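Local atomic coordinates of FAD dependent oxidoreductase (Chelativorans sp. BNC1, PDB entry 6PXS), a protein that binds FAD and oxidises iminodiacetate, as an iminodiacetate oxidase of the DadA family of flavin-dependent oxidoreductases. Residues A8-A13 with S335-G340; P222-I227 with T264-S269. All coordinates share one frame; numbering follows the deposited sequence.

Contact 1. Residues A8-A13 with S335-G340; sequences AGILGA and SGLTVG. With FAD (flavin-adenine dinucleotide), chain E.
The FAD site of this Rossmann-type flavoprotein is built here from two helix starts, where Ile-10 and Leu-11 of helix 10-20 meet helix 336-352. Gly-9 and Gly-12 fit the GxGxxG pattern of the dinucleotide-binding turn. The helices come together where glycine leaves room: the CA atoms of Leu-11 and Gly-340 are 4.9 Å apart. Ile-10 CG2 lies 4.1 Å from Gly-336 O and also packs on the ribityl side of FAD. Leu-11 CD1 reaches Gly-340 O at 3.7 Å. Its CG stands anti to the backbone N (chi1 -173°), which carries the branch to the second helix. Leu-337 links protein and cofactor. Its CD2 approaches Ile-10 CB at 4.4 Å, and its CG lies 3.6 Å from FAD N1. Replacing Leu-337 with an alanine would probably leave a gap between Ile-10, the ribityl chain and N1 of the flavin. Each helix start also offers backbone N-H groups to FAD. Leu-11 N makes a weak bond to the phosphate oxygen O2P. At the flavin end, FAD O2 accepts two bonds from Thr-338, from N at 3.0 Å and from the hydroxyl OG1 at 3.3 Å.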
loop_
_atom_site.group_PDB
_atom_site.type_symbol
_atom_site.label_atom_id
_atom_site.label_comp_id
_atom_site.label_asym_id
_atom_site.label_seq_id
_atom_site.Cartn_x
_atom_site.Cartn_y
_atom_site.Cartn_z
ATOM N N ALA A 8 12.425 -5.056 -19.805
ATOM C CA ALA A 8 11.253 -4.613 -20.550
ATOM C C ALA A 8 10.771 -3.256 -20.063
ATOM O O ALA A 8 9.570 -3.055 -19.848
ATOM C CB ALA A 8 10.124 -5.638 -20.437
ATOM N N GLY A 9 11.697 -2.325 -19.875
ATOM C CA GLY A 9 11.335 -0.946 -19.637
ATOM C C GLY A 9 10.861 -0.292 -20.912
ATOM O O GLY A 9 10.493 -0.952 -21.888
ATOM N N ILE A 10 10.884 1.038 -20.907
ATOM C CA ILE A 10 10.454 1.762 -22.095
ATOM C C ILE A 10 11.354 1.421 -23.274
ATOM O O ILE A 10 10.902 1.398 -24.424
ATOM C CB ILE A 10 10.427 3.279 -21.827
ATOM C CG1 ILE A 10 9.807 4.018 -23.015
ATOM C CG2 ILE A 10 11.830 3.808 -21.572
ATOM C CD1 ILE A 10 8.355 3.664 -23.272
ATOM N N LEU A 11 12.633 1.140 -23.016
ATOM C CA LEU A 11 13.568 0.897 -24.108
ATOM C C LEU A 11 13.459 -0.535 -24.618
ATOM O O LEU A 11 13.331 -0.764 -25.826
ATOM C CB LEU A 11 14.997 1.198 -23.654
ATOM C CG LEU A 11 16.075 1.145 -24.741
ATOM C CD1 LEU A 11 15.758 2.108 -25.875
ATOM C CD2 LEU A 11 17.442 1.450 -24.151
ATOM N N GLY A 12 13.510 -1.512 -23.715
ATOM C CA GLY A 12 13.326 -2.892 -24.128
ATOM C C GLY A 12 11.955 -3.150 -24.719
ATOM O O GLY A 12 11.804 -4.004 -25.596
ATOM N N ALA A 13 10.939 -2.420 -24.251
ATOM C CA ALA A 13 9.595 -2.602 -24.786
ATOM C C ALA A 13 9.474 -2.011 -26.184
ATOM O O ALA A 13 8.824 -2.596 -27.059
ATOM C CB ALA A 13 8.566 -1.974 -23.846
ATOM N N SER A 335 15.878 11.418 -19.636
ATOM C CA SER A 335 15.163 11.756 -20.862
ATOM C C SER A 335 14.748 10.500 -21.619
ATOM O O SER A 335 14.565 10.533 -22.838
ATOM C CB SER A 335 16.019 12.659 -21.750
ATOM O OG SER A 335 17.285 12.074 -21.994
ATOM N N GLY A 336 14.589 9.383 -20.907
ATOM C CA GLY A 336 14.315 8.123 -21.577
ATOM C C GLY A 336 12.923 8.053 -22.172
ATOM O O GLY A 336 12.728 7.475 -23.244
ATOM N N LEU A 337 11.933 8.627 -21.487
ATOM C CA LEU A 337 10.581 8.602 -22.030
ATOM C C LEU A 337 10.503 9.357 -23.351
ATOM O O LEU A 337 9.662 9.043 -24.199
ATOM C CB LEU A 337 9.594 9.183 -21.016
ATOM C CG LEU A 337 9.579 8.494 -19.646
ATOM C CD1 LEU A 337 8.479 9.073 -18.775
ATOM C CD2 LEU A 337 9.413 6.985 -19.781
ATOM N N THR A 338 11.377 10.345 -23.550
ATOM C CA THR A 338 11.436 11.037 -24.832
ATOM C C THR A 338 12.282 10.266 -25.838
ATOM O O THR A 338 11.887 10.111 -26.999
ATOM C CB THR A 338 11.996 12.448 -24.642
ATOM O OG1 THR A 338 11.175 13.176 -23.722
ATOM C CG2 THR A 338 12.045 13.188 -25.969
ATOM N N VAL A 339 13.444 9.773 -25.407
ATOM C CA VAL A 339 14.356 9.095 -26.321
ATOM C C VAL A 339 13.985 7.626 -26.496
ATOM O O VAL A 339 14.144 7.071 -27.589
ATOM C CB VAL A 339 15.802 9.241 -25.816
ATOM C CG1 VAL A 339 16.762 8.463 -26.705
ATOM C CG2 VAL A 339 16.194 10.707 -25.748
ATOM N N GLY A 340 13.489 6.983 -25.441
ATOM C CA GLY A 340 13.263 5.556 -25.427
ATOM C C GLY A 340 12.542 5.020 -26.648
ATOM O O GLY A 340 13.069 4.182 -27.388
HETATM P PA FAD E . 14.095 0.495 -16.851
HETATM O O1A FAD E . 14.537 0.511 -15.435
HETATM O O2A FAD E . 12.704 1.092 -17.081
HETATM O O5B FAD E . 14.149 -0.950 -17.462
HETATM C C5B FAD E . 15.051 -1.950 -16.944
HETATM C C4B FAD E . 14.305 -3.254 -16.826
HETATM O O4B FAD E . 15.227 -4.357 -16.994
HETATM C C3B FAD E . 13.615 -3.475 -15.480
HETATM O O3B FAD E . 12.339 -4.074 -15.667
HETATM C C2B FAD E . 14.580 -4.416 -14.755
HETATM O O2B FAD E . 13.925 -5.215 -13.777
HETATM C C1B FAD E . 15.067 -5.263 -15.926
HETATM N N9A FAD E . 16.336 -5.945 -15.695
HETATM C C8A FAD E . 17.533 -5.378 -15.346
HETATM N N7A FAD E . 18.510 -6.241 -15.201
HETATM C C5A FAD E . 17.911 -7.462 -15.475
HETATM C C6A FAD E . 18.407 -8.780 -15.495
HETATM N N6A FAD E . 19.674 -9.102 -15.222
HETATM N N1A FAD E . 17.542 -9.770 -15.807
HETATM C C2A FAD E . 16.272 -9.459 -16.079
HETATM N N3A FAD E . 15.696 -8.255 -16.090
HETATM C C4A FAD E . 16.572 -7.294 -15.778
HETATM N N1 FAD E . 12.328 10.730 -18.885
HETATM C C2 FAD E . 11.710 11.637 -19.697
HETATM O O2 FAD E . 11.886 11.636 -20.921
HETATM N N3 FAD E . 10.861 12.584 -19.151
HETATM C C4 FAD E . 10.557 12.722 -17.813
HETATM O O4 FAD E . 9.787 13.605 -17.443
HETATM C C4X FAD E . 11.221 11.756 -16.957
HETATM N N5 FAD E . 10.991 11.814 -15.676
HETATM C C5X FAD E . 11.622 10.892 -14.857
HETATM C C6 FAD E . 11.387 10.942 -13.484
HETATM C C7 FAD E . 11.992 10.035 -12.619
HETATM C C7M FAD E . 11.714 10.120 -11.142
HETATM C C8 FAD E . 12.861 9.061 -13.134
HETATM C C8M FAD E . 13.535 8.067 -12.223
HETATM C C9 FAD E . 13.098 9.009 -14.504
HETATM C C9A FAD E . 12.488 9.913 -15.367
HETATM N N10 FAD E . 12.706 9.883 -16.760
HETATM C C10 FAD E . 12.090 10.796 -17.586
HETATM C "C1'" FAD E . 13.615 8.891 -17.358
HETATM C "C2'" FAD E . 12.923 7.577 -17.718
HETATM O "O2'" FAD E . 11.977 7.223 -16.709
HETATM C "C3'" FAD E . 13.976 6.474 -17.826
HETATM O "O3'" FAD E . 15.118 6.984 -18.505
HETATM C "C4'" FAD E . 13.505 5.219 -18.560
HETATM O "O4'" FAD E . 12.346 4.705 -17.905
HETATM C "C5'" FAD E . 14.590 4.164 -18.607
HETATM O "O5'" FAD E . 14.065 2.969 -19.221
HETATM P P FAD E . 14.920 1.650 -19.287
HETATM O O1P FAD E . 16.300 1.982 -19.864
HETATM O O2P FAD E . 14.194 0.548 -19.970
HETATM O O3P FAD E . 15.122 1.301 -17.749
#

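Contact 2. Residues P222-I227 with T264-S269; sequences PQKGQI and TREDGS
Lys-224 and Gln-226 of strand 220-231 carry the tight part of the contact with loop residues Thr-264, Glu-266 and Ser-269. Gln-226 N donates to Thr-264 OG1 at 2.8 Å, and Thr-264 N returns a bond to Gln-226 O. Lys-224 N donates to Ser-269 OG at 2.9 Å. In turn, Lys-224 O accepts from Glu-266 N. Gln-226 NE2 donates to the syn lone pair of Glu-266 OE1 at 3.0 Å, and Thr-264 OG1 to its anti lone pair at 3.1 Å. Two donors on one oxygen should limit the carboxylate's rotation. The Gln-226 amide also bonds Thr-276. The extended Lys-224 chain runs alongside Glu-266, with CD 3.6 Å from OE2. Its NZ stays beyond salt-bridge range of Glu-266 and bonds Arg-274 O instead.

The other side is looser and more open to solvent. Gln-223 CG, anti to the backbone N (chi1 -175°), starts an extended chain that ends beside exposed Asp-267. There Gln-223 NE2 donates a hydrogen bond to Asp-267 OD1 at 3.0 Å, coming from above the carboxylate plane. Arg-265, also exposed, meets this amide with its CB, 3.9 Å from Gln-223 NE2. Glu-266 to Ser-269 form a type II beta turn, with Gly-268 at the positive phi that favours glycine. These bonds fasten the loop to strand 220-231 of the antiparallel sheet, which borders the flavin at Gly-225.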
loop_
_atom_site.group_PDB
_atom_site.type_symbol
_atom_site.label_atom_id
_atom_site.label_comp_id
_atom_site.label_asym_id
_atom_site.label_seq_id
_atom_site.Cartn_x
_atom_site.Cartn_y
_atom_site.Cartn_z
ATOM N N PRO A 222 22.903 3.696 -11.220
ATOM C CA PRO A 222 21.577 4.249 -10.924
ATOM C C PRO A 222 21.656 5.627 -10.287
ATOM O O PRO A 222 22.545 5.917 -9.482
ATOM C CB PRO A 222 20.983 3.226 -9.948
ATOM C CG PRO A 222 22.161 2.645 -9.264
ATOM C CD PRO A 222 23.264 2.612 -10.289
ATOM N N GLN A 223 20.707 6.482 -10.663
ATOM C CA GLN A 223 20.506 7.785 -10.034
ATOM C C GLN A 223 19.089 7.789 -9.468
ATOM O O GLN A 223 18.117 7.944 -10.213
ATOM C CB GLN A 223 20.713 8.928 -11.023
ATOM C CG GLN A 223 20.634 10.314 -10.388
ATOM C CD GLN A 223 20.628 11.436 -11.411
ATOM O OE1 GLN A 223 19.792 11.466 -12.316
ATOM N NE2 GLN A 223 21.561 12.369 -11.271
ATOM N N LYS A 224 18.977 7.613 -8.155
ATOM C CA LYS A 224 17.670 7.580 -7.516
ATOM C C LYS A 224 16.893 8.859 -7.813
ATOM O O LYS A 224 17.462 9.946 -7.946
ATOM C CB LYS A 224 17.828 7.397 -6.007
ATOM C CG LYS A 224 16.532 7.464 -5.220
ATOM C CD LYS A 224 16.776 7.153 -3.757
ATOM C CE LYS A 224 15.513 7.309 -2.933
ATOM N NZ LYS A 224 15.762 7.048 -1.487
ATOM N N GLY A 225 15.575 8.715 -7.924
ATOM C CA GLY A 225 14.702 9.853 -8.127
ATOM C C GLY A 225 13.349 9.668 -7.473
ATOM O O GLY A 225 12.663 8.674 -7.726
ATOM N N GLN A 226 12.952 10.618 -6.631
ATOM C CA GLN A 226 11.656 10.587 -5.967
ATOM C C GLN A 226 10.731 11.593 -6.637
ATOM O O GLN A 226 11.117 12.744 -6.861
ATOM C CB GLN A 226 11.801 10.903 -4.477
ATOM C CG GLN A 226 12.853 10.064 -3.773
ATOM C CD GLN A 226 12.930 10.345 -2.288
ATOM O OE1 GLN A 226 11.918 10.610 -1.639
ATOM N NE2 GLN A 226 14.138 10.293 -1.739
ATOM N N ILE A 227 9.512 11.160 -6.950
ATOM C CA ILE A 227 8.550 11.968 -7.690
ATOM C C ILE A 227 7.213 11.899 -6.966
ATOM O O ILE A 227 6.776 10.816 -6.562
ATOM C CB ILE A 227 8.418 11.489 -9.148
ATOM C CG1 ILE A 227 7.489 12.410 -9.941
ATOM C CG2 ILE A 227 7.918 10.053 -9.200
ATOM C CD1 ILE A 227 7.541 12.170 -11.438
ATOM N N THR A 264 13.728 14.305 -7.663
ATOM C CA THR A 264 15.060 14.483 -7.111
ATOM C C THR A 264 16.096 13.862 -8.041
ATOM O O THR A 264 15.774 13.079 -8.936
ATOM C CB THR A 264 15.157 13.845 -5.723
ATOM O OG1 THR A 264 14.924 12.434 -5.821
ATOM C CG2 THR A 264 14.133 14.455 -4.775
ATOM N N ARG A 265 17.361 14.224 -7.818
ATOM C CA ARG A 265 18.479 13.722 -8.626
ATOM C C ARG A 265 19.611 13.375 -7.660
ATOM O O ARG A 265 20.475 14.206 -7.369
ATOM C CB ARG A 265 18.901 14.749 -9.666
ATOM C CG ARG A 265 17.807 15.036 -10.683
ATOM C CD ARG A 265 18.046 16.306 -11.478
ATOM N NE ARG A 265 16.874 16.627 -12.290
ATOM C CZ ARG A 265 16.542 15.992 -13.411
ATOM N NH1 ARG A 265 15.452 16.349 -14.078
ATOM N NH2 ARG A 265 17.293 14.996 -13.867
ATOM N N GLU A 266 19.606 12.131 -7.186
ATOM C CA GLU A 266 20.475 11.692 -6.096
ATOM C C GLU A 266 21.607 10.849 -6.674
ATOM O O GLU A 266 21.427 9.666 -6.974
ATOM C CB GLU A 266 19.666 10.917 -5.060
ATOM C CG GLU A 266 18.529 11.726 -4.445
ATOM C CD GLU A 266 17.683 10.923 -3.473
ATOM O OE1 GLU A 266 16.440 10.978 -3.584
ATOM O OE2 GLU A 266 18.258 10.237 -2.600
ATOM N N ASP A 267 22.776 11.465 -6.829
ATOM C CA ASP A 267 23.953 10.748 -7.303
ATOM C C ASP A 267 24.495 9.830 -6.215
ATOM O O ASP A 267 24.323 10.075 -5.018
ATOM C CB ASP A 267 25.040 11.732 -7.738
ATOM C CG ASP A 267 24.706 12.434 -9.037
ATOM O OD1 ASP A 267 24.219 11.756 -9.966
ATOM O OD2 ASP A 267 24.928 13.661 -9.126
ATOM N N GLY A 268 25.163 8.762 -6.646
ATOM C CA GLY A 268 25.716 7.807 -5.704
ATOM C C GLY A 268 24.691 7.224 -4.760
ATOM O O GLY A 268 25.043 6.798 -3.655
ATOM N N SER A 269 23.422 7.197 -5.168
ATOM C CA SER A 269 22.360 6.696 -4.308
ATOM C C SER A 269 22.318 5.178 -4.251
ATOM O O SER A 269 21.753 4.623 -3.301
ATOM C CB SER A 269 21.007 7.216 -4.796
ATOM O OG SER A 269 20.702 6.690 -6.075
#

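How the contacts relate
Both contacts meet FAD through different parts of the fold. Their centres are about 18 Å apart, and their nearest atoms about 7 Å apart. Contact 1 is buried, its centre about 5 Å from the centre of the chain, and meets the pyrophosphate in the middle of the cofactor and the pyrimidine part of the flavin. Contact 2 is centred about 15 Å from that point and is partly open. It reaches the flavin's methyl-bearing end through Gly-225, whose nearest atom is about 4 Å from FAD. In sequence, contact 2 falls between the two segments of contact 1. The glycine turn, the start of helix 336-352 and the antiparallel sheet thus border one FAD pocket.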